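Local coordinates for Serine/threonine-protein kinase Tel1 (PDB 6SKY) that probably phosphorylates serine or threonine followed by glutamine in protein substrates, using ATP, to switch on checkpoint signalling after DNA damage, at residues T2424-L2434 / L2452-H2463. Residues are numbered along the deposited sequence; the frame is centred on the assembly and turned at random.
Sequences TRKFALLMNQL and LVYRICVDHPYH
Thr2424 hands its hydroxyl to Asp2459 near the C-terminal end of helix 2444-2459: OG1 donates to OD2 at 2.8 Å, the threonine side chain coming in roughly perpendicular to the aspartate's, and the carboxylate oxygen is met on its anti side, 34° out of plane. A chi1 of 45° tucks OG1 in between N and C of its own backbone, and CG2 swings instead to Arg2455, lying 3.4 Å from NH2. The same OG1 sits at the edge of the His2460 ring, whose ND1 is bonded to Tyr2570. A valine in place of Thr2424 would probably leave Asp2459 OD2 without this donor. Next to the threonine, Ile2456 fills the middle: CD1 meets Phe2427 CB at 3.6 Å and Leu2434 CD1 at 3.8 Å, while CG2 lies against Met2431 SD, the two side chains pointing opposite ways as they pass. Bent at chi2 and chi3, Met2431 brings CE up against both Val2453 CG1 and Cys2457 SG. Leu2452 splits its branches, CD1 to the Phe2427 ring and CD2 to Leu2434. This buried packing in the FAT region joins residues 2424-2430, with their type I turn from Phe2427 to Leu2430, and the short helix 2431-2434 to helix 2444-2459, with helix 2394-2404 against Phe2427 and Leu2434 and helix 2483-2497 against Val2453.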
ATOM      1  N   THR A2424      17.017  -6.735  39.417  1.00 34.33           N
ATOM      2  CA  THR A2424      15.745  -6.264  39.939  1.00 34.33           C
ATOM      3  C   THR A2424      15.345  -4.910  39.385  1.00 34.33           C
ATOM      4  O   THR A2424      14.232  -4.463  39.656  1.00 34.33           O
ATOM      5  CB  THR A2424      15.782  -6.203  41.460  1.00 34.33           C
ATOM      6  OG1 THR A2424      17.003  -5.598  41.881  1.00 34.33           O
ATOM      7  CG2 THR A2424      15.699  -7.587  42.032  1.00 34.33           C
ATOM      8  N   ARG A2425      16.207  -4.247  38.625  1.00 36.24           N
ATOM      9  CA  ARG A2425      15.813  -2.987  38.016  1.00 36.24           C
ATOM     10  C   ARG A2425      14.834  -3.179  36.874  1.00 36.24           C
ATOM     11  O   ARG A2425      14.272  -2.192  36.391  1.00 36.24           O
ATOM     12  CB  ARG A2425      17.039  -2.237  37.514  1.00 36.24           C
ATOM     13  CG  ARG A2425      17.716  -2.902  36.357  1.00 36.24           C
ATOM     14  CD  ARG A2425      18.840  -2.065  35.824  1.00 36.24           C
ATOM     15  NE  ARG A2425      19.313  -2.570  34.543  1.00 36.24           N
ATOM     16  CZ  ARG A2425      20.265  -3.484  34.408  1.00 36.24           C
ATOM     17  NH1 ARG A2425      20.631  -3.884  33.204  1.00 36.24           N
ATOM     18  NH2 ARG A2425      20.850  -4.000  35.475  1.00 36.24           N
ATOM     19  N   LYS A2426      14.624  -4.414  36.426  1.00 34.98           N
ATOM     20  CA  LYS A2426      13.635  -4.683  35.396  1.00 34.98           C
ATOM     21  C   LYS A2426      12.227  -4.707  35.963  1.00 34.98           C
ATOM     22  O   LYS A2426      11.269  -4.419  35.242  1.00 34.98           O
ATOM     23  CB  LYS A2426      13.933  -6.013  34.720  1.00 34.98           C
ATOM     24  CG  LYS A2426      15.375  -6.227  34.373  1.00 34.98           C
ATOM     25  CD  LYS A2426      15.726  -5.590  33.067  1.00 34.98           C
ATOM     26  CE  LYS A2426      17.060  -6.102  32.594  1.00 34.98           C
ATOM     27  NZ  LYS A2426      17.337  -5.694  31.205  1.00 34.98           N
ATOM     28  N   PHE A2427      12.083  -5.045  37.238  1.00 32.28           N
ATOM     29  CA  PHE A2427      10.796  -5.090  37.907  1.00 32.28           C
ATOM     30  C   PHE A2427      10.528  -3.867  38.763  1.00 32.28           C
ATOM     31  O   PHE A2427       9.482  -3.800  39.402  1.00 32.28           O
ATOM     32  CB  PHE A2427      10.702  -6.333  38.786  1.00 32.28           C
ATOM     33  CG  PHE A2427      11.041  -7.597  38.085  1.00 32.28           C
ATOM     34  CD1 PHE A2427      10.139  -8.188  37.232  1.00 32.28           C
ATOM     35  CD2 PHE A2427      12.252  -8.210  38.292  1.00 32.28           C
ATOM     36  CE1 PHE A2427      10.449  -9.351  36.588  1.00 32.28           C
ATOM     37  CE2 PHE A2427      12.560  -9.376  37.649  1.00 32.28           C
ATOM     38  CZ  PHE A2427      11.660  -9.945  36.799  1.00 32.28           C
ATOM     39  N   ALA A2428      11.443  -2.904  38.794  1.00 33.22           N
ATOM     40  CA  ALA A2428      11.350  -1.836  39.778  1.00 33.22           C
ATOM     41  C   ALA A2428      10.142  -0.946  39.549  1.00 33.22           C
ATOM     42  O   ALA A2428       9.588  -0.405  40.510  1.00 33.22           O
ATOM     43  CB  ALA A2428      12.626  -1.003  39.765  1.00 33.22           C
ATOM     44  N   LEU A2429       9.717  -0.778  38.302  1.00 33.15           N
ATOM     45  CA  LEU A2429       8.572   0.064  37.989  1.00 33.15           C
ATOM     46  C   LEU A2429       7.248  -0.680  38.028  1.00 33.15           C
ATOM     47  O   LEU A2429       6.216  -0.078  37.733  1.00 33.15           O
ATOM     48  CB  LEU A2429       8.742   0.711  36.615  1.00 33.15           C
ATOM     49  CG  LEU A2429       9.748   1.852  36.476  1.00 33.15           C
ATOM     50  CD1 LEU A2429       9.676   2.449  35.085  1.00 33.15           C
ATOM     51  CD2 LEU A2429       9.505   2.916  37.520  1.00 33.15           C
ATOM     52  N   LEU A2430       7.246  -1.961  38.381  1.00 32.44           N
ATOM     53  CA  LEU A2430       6.027  -2.753  38.488  1.00 32.44           C
ATOM     54  C   LEU A2430       5.711  -3.096  39.934  1.00 32.44           C
ATOM     55  O   LEU A2430       5.248  -4.191  40.228  1.00 32.44           O
ATOM     56  CB  LEU A2430       6.132  -4.042  37.685  1.00 32.44           C
ATOM     57  CG  LEU A2430       6.884  -4.067  36.366  1.00 32.44           C
ATOM     58  CD1 LEU A2430       6.771  -5.446  35.781  1.00 32.44           C
ATOM     59  CD2 LEU A2430       6.340  -3.031  35.416  1.00 32.44           C
ATOM     60  N   MET A2431       5.970  -2.181  40.858  1.00 35.34           N
ATOM     61  CA  MET A2431       5.690  -2.450  42.258  1.00 35.34           C
ATOM     62  C   MET A2431       4.241  -2.191  42.633  1.00 35.34           C
ATOM     63  O   MET A2431       3.811  -2.625  43.701  1.00 35.34           O
ATOM     64  CB  MET A2431       6.606  -1.617  43.147  1.00 35.34           C
ATOM     65  CG  MET A2431       7.986  -2.188  43.323  1.00 35.34           C
ATOM     66  SD  MET A2431       8.009  -3.638  44.372  1.00 35.34           S
ATOM     67  CE  MET A2431       7.241  -2.989  45.841  1.00 35.34           C
ATOM     68  N   ASN A2432       3.479  -1.497  41.793  1.00 36.25           N
ATOM     69  CA  ASN A2432       2.055  -1.361  42.054  1.00 36.25           C
ATOM     70  C   ASN A2432       1.326  -2.677  41.847  1.00 36.25           C
ATOM     71  O   ASN A2432       0.360  -2.963  42.555  1.00 36.25           O
ATOM     72  CB  ASN A2432       1.455  -0.289  41.156  1.00 36.25           C
ATOM     73  CG  ASN A2432       1.600   1.091  41.727  1.00 36.25           C
ATOM     74  OD1 ASN A2432       1.397   1.302  42.916  1.00 36.25           O
ATOM     75  ND2 ASN A2432       1.950   2.048  40.881  1.00 36.25           N
ATOM     76  N   GLN A2433       1.766  -3.477  40.882  1.00 34.69           N
ATOM     77  CA  GLN A2433       1.153  -4.764  40.600  1.00 34.69           C
ATOM     78  C   GLN A2433       1.717  -5.878  41.455  1.00 34.69           C
ATOM     79  O   GLN A2433       1.019  -6.857  41.722  1.00 34.69           O
ATOM     80  CB  GLN A2433       1.338  -5.129  39.127  1.00 34.69           C
ATOM     81  CG  GLN A2433       0.465  -4.351  38.166  1.00 34.69           C
ATOM     82  CD  GLN A2433       1.027  -2.997  37.810  1.00 34.69           C
ATOM     83  OE1 GLN A2433       2.152  -2.888  37.337  1.00 34.69           O
ATOM     84  NE2 GLN A2433       0.239  -1.955  38.026  1.00 34.69           N
ATOM     85  N   LEU A2434       2.970  -5.764  41.877  1.00 32.77           N
ATOM     86  CA  LEU A2434       3.572  -6.816  42.680  1.00 32.77           C
ATOM     87  C   LEU A2434       3.121  -6.742  44.126  1.00 32.77           C
ATOM     88  O   LEU A2434       2.789  -7.765  44.723  1.00 32.77           O
ATOM     89  CB  LEU A2434       5.090  -6.728  42.598  1.00 32.77           C
ATOM     90  CG  LEU A2434       5.704  -7.131  41.267  1.00 32.77           C
ATOM     91  CD1 LEU A2434       7.175  -6.849  41.275  1.00 32.77           C
ATOM     92  CD2 LEU A2434       5.450  -8.586  41.011  1.00 32.77           C
ATOM     93  N   LEU A2452      10.942 -11.612  45.824  1.00 31.02           N
ATOM     94  CA  LEU A2452      11.188 -10.650  44.758  1.00 31.02           C
ATOM     95  C   LEU A2452      10.909  -9.227  45.218  1.00 31.02           C
ATOM     96  O   LEU A2452      11.693  -8.315  44.936  1.00 31.02           O
ATOM     97  CB  LEU A2452      10.335 -10.992  43.543  1.00 31.02           C
ATOM     98  CG  LEU A2452      10.380 -10.027  42.367  1.00 31.02           C
ATOM     99  CD1 LEU A2452      11.688 -10.154  41.648  1.00 31.02           C
ATOM    100  CD2 LEU A2452       9.239 -10.297  41.436  1.00 31.02           C
ATOM    101  N   VAL A2453       9.793  -9.011  45.915  1.00 31.65           N
ATOM    102  CA  VAL A2453       9.478  -7.672  46.407  1.00 31.65           C
ATOM    103  C   VAL A2453      10.535  -7.204  47.395  1.00 31.65           C
ATOM    104  O   VAL A2453      10.962  -6.043  47.370  1.00 31.65           O
ATOM    105  CB  VAL A2453       8.070  -7.654  47.024  1.00 31.65           C
ATOM    106  CG1 VAL A2453       7.856  -6.399  47.812  1.00 31.65           C
ATOM    107  CG2 VAL A2453       7.033  -7.763  45.948  1.00 31.65           C
ATOM    108  N   TYR A2454      10.987  -8.100  48.268  1.00 34.92           N
ATOM    109  CA  TYR A2454      12.045  -7.771  49.212  1.00 34.92           C
ATOM    110  C   TYR A2454      13.319  -7.340  48.497  1.00 34.92           C
ATOM    111  O   TYR A2454      13.927  -6.323  48.846  1.00 34.92           O
ATOM    112  CB  TYR A2454      12.301  -8.980  50.103  1.00 34.92           C
ATOM    113  CG  TYR A2454      13.393  -8.802  51.111  1.00 34.92           C
ATOM    114  CD1 TYR A2454      13.151  -8.177  52.312  1.00 34.92           C
ATOM    115  CD2 TYR A2454      14.665  -9.277  50.866  1.00 34.92           C
ATOM    116  CE1 TYR A2454      14.146  -8.015  53.232  1.00 34.92           C
ATOM    117  CE2 TYR A2454      15.663  -9.120  51.780  1.00 34.92           C
ATOM    118  CZ  TYR A2454      15.399  -8.489  52.962  1.00 34.92           C
ATOM    119  OH  TYR A2454      16.401  -8.331  53.883  1.00 34.92           O
ATOM    120  N   ARG A2455      13.744  -8.105  47.491  1.00 33.87           N
ATOM    121  CA  ARG A2455      14.970  -7.762  46.782  1.00 33.87           C
ATOM    122  C   ARG A2455      14.840  -6.461  46.007  1.00 33.87           C
ATOM    123  O   ARG A2455      15.812  -5.706  45.907  1.00 33.87           O
ATOM    124  CB  ARG A2455      15.372  -8.900  45.855  1.00 33.87           C
ATOM    125  CG  ARG A2455      15.863 -10.111  46.599  1.00 33.87           C
ATOM    126  CD  ARG A2455      16.442 -11.151  45.673  1.00 33.87           C
ATOM    127  NE  ARG A2455      15.444 -11.695  44.764  1.00 33.87           N
ATOM    128  CZ  ARG A2455      15.456 -11.514  43.453  1.00 33.87           C
ATOM    129  NH1 ARG A2455      14.508 -12.045  42.705  1.00 33.87           N
ATOM    130  NH2 ARG A2455      16.423 -10.813  42.889  1.00 33.87           N
ATOM    131  N   ILE A2456      13.661  -6.169  45.457  1.00 33.22           N
ATOM    132  CA  ILE A2456      13.481  -4.879  44.799  1.00 33.22           C
ATOM    133  C   ILE A2456      13.602  -3.747  45.803  1.00 33.22           C
ATOM    134  O   ILE A2456      14.257  -2.736  45.539  1.00 33.22           O
ATOM    135  CB  ILE A2456      12.135  -4.816  44.063  1.00 33.22           C
ATOM    136  CG1 ILE A2456      12.091  -5.829  42.935  1.00 33.22           C
ATOM    137  CG2 ILE A2456      11.924  -3.436  43.505  1.00 33.22           C
ATOM    138  CD1 ILE A2456      10.738  -5.962  42.337  1.00 33.22           C
ATOM    139  N   CYS A2457      12.970  -3.886  46.968  1.00 36.13           N
ATOM    140  CA  CYS A2457      13.052  -2.822  47.962  1.00 36.13           C
ATOM    141  C   CYS A2457      14.445  -2.677  48.545  1.00 36.13           C
ATOM    142  O   CYS A2457      14.774  -1.610  49.063  1.00 36.13           O
ATOM    143  CB  CYS A2457      12.052  -3.060  49.085  1.00 36.13           C
ATOM    144  SG  CYS A2457      10.355  -3.057  48.546  1.00 36.13           S
ATOM    145  N   VAL A2458      15.269  -3.718  48.483  1.00 36.08           N
ATOM    146  CA  VAL A2458      16.632  -3.592  48.989  1.00 36.08           C
ATOM    147  C   VAL A2458      17.551  -2.958  47.952  1.00 36.08           C
ATOM    148  O   VAL A2458      18.385  -2.115  48.288  1.00 36.08           O
ATOM    149  CB  VAL A2458      17.156  -4.958  49.451  1.00 36.08           C
ATOM    150  CG1 VAL A2458      18.614  -4.874  49.760  1.00 36.08           C
ATOM    151  CG2 VAL A2458      16.417  -5.395  50.665  1.00 36.08           C
ATOM    152  N   ASP A2459      17.428  -3.337  46.679  1.00 37.84           N
ATOM    153  CA  ASP A2459      18.314  -2.755  45.677  1.00 37.84           C
ATOM    154  C   ASP A2459      17.923  -1.331  45.322  1.00 37.84           C
ATOM    155  O   ASP A2459      18.792  -0.474  45.150  1.00 37.84           O
ATOM    156  CB  ASP A2459      18.333  -3.608  44.416  1.00 37.84           C
ATOM    157  CG  ASP A2459      18.983  -4.944  44.630  1.00 37.84           C
ATOM    158  OD1 ASP A2459      19.354  -5.245  45.779  1.00 37.84           O
ATOM    159  OD2 ASP A2459      19.123  -5.698  43.651  1.00 37.84           O
ATOM    160  N   HIS A2460      16.632  -1.059  45.192  1.00 36.55           N
ATOM    161  CA  HIS A2460      16.129   0.253  44.791  1.00 36.55           C
ATOM    162  C   HIS A2460      15.141   0.723  45.843  1.00 36.55           C
ATOM    163  O   HIS A2460      13.926   0.593  45.670  1.00 36.55           O
ATOM    164  CB  HIS A2460      15.491   0.188  43.406  1.00 36.55           C
ATOM    165  CG  HIS A2460      16.346  -0.499  42.393  1.00 36.55           C
ATOM    166  ND1 HIS A2460      17.168   0.185  41.528  1.00 36.55           N
ATOM    167  CD2 HIS A2460      16.530  -1.810  42.127  1.00 36.55           C
ATOM    168  CE1 HIS A2460      17.813  -0.675  40.766  1.00 36.55           C
ATOM    169  NE2 HIS A2460      17.446  -1.894  41.111  1.00 36.55           N
ATOM    170  N   PRO A2461      15.630   1.284  46.949  1.00 37.29           N
ATOM    171  CA  PRO A2461      14.728   1.577  48.069  1.00 37.29           C
ATOM    172  C   PRO A2461      13.744   2.697  47.795  1.00 37.29           C
ATOM    173  O   PRO A2461      12.604   2.635  48.267  1.00 37.29           O
ATOM    174  CB  PRO A2461      15.699   1.924  49.200  1.00 37.29           C
ATOM    175  CG  PRO A2461      16.922   2.339  48.536  1.00 37.29           C
ATOM    176  CD  PRO A2461      17.031   1.544  47.296  1.00 37.29           C
ATOM    177  N   TYR A2462      14.136   3.714  47.040  1.00 39.53           N
ATOM    178  CA  TYR A2462      13.230   4.812  46.741  1.00 39.53           C
ATOM    179  C   TYR A2462      12.184   4.450  45.701  1.00 39.53           C
ATOM    180  O   TYR A2462      11.385   5.310  45.324  1.00 39.53           O
ATOM    181  CB  TYR A2462      14.021   6.030  46.274  1.00 39.53           C
ATOM    182  CG  TYR A2462      15.160   6.374  47.189  1.00 39.53           C
ATOM    183  CD1 TYR A2462      14.933   6.738  48.502  1.00 39.53           C
ATOM    184  CD2 TYR A2462      16.465   6.327  46.743  1.00 39.53           C
ATOM    185  CE1 TYR A2462      15.967   7.045  49.336  1.00 39.53           C
ATOM    186  CE2 TYR A2462      17.505   6.632  47.573  1.00 39.53           C
ATOM    187  CZ  TYR A2462      17.251   6.991  48.866  1.00 39.53           C
ATOM    188  OH  TYR A2462      18.299   7.298  49.694  1.00 39.53           O
ATOM    189  N   HIS A2463      12.172   3.208  45.226  1.00 39.68           N
ATOM    190  CA  HIS A2463      11.150   2.729  44.316  1.00 39.68           C
ATOM    191  C   HIS A2463      10.254   1.669  44.927  1.00 39.68           C
ATOM    192  O   HIS A2463       9.222   1.348  44.334  1.00 39.68           O
ATOM    193  CB  HIS A2463      11.787   2.162  43.042  1.00 39.68           C
ATOM    194  CG  HIS A2463      12.464   3.190  42.196  1.00 39.68           C
ATOM    195  ND1 HIS A2463      13.731   3.656  42.464  1.00 39.68           N
ATOM    196  CD2 HIS A2463      12.048   3.846  41.091  1.00 39.68           C
ATOM    197  CE1 HIS A2463      14.067   4.555  41.559  1.00 39.68           C
ATOM    198  NE2 HIS A2463      13.061   4.690  40.715  1.00 39.68           N
TER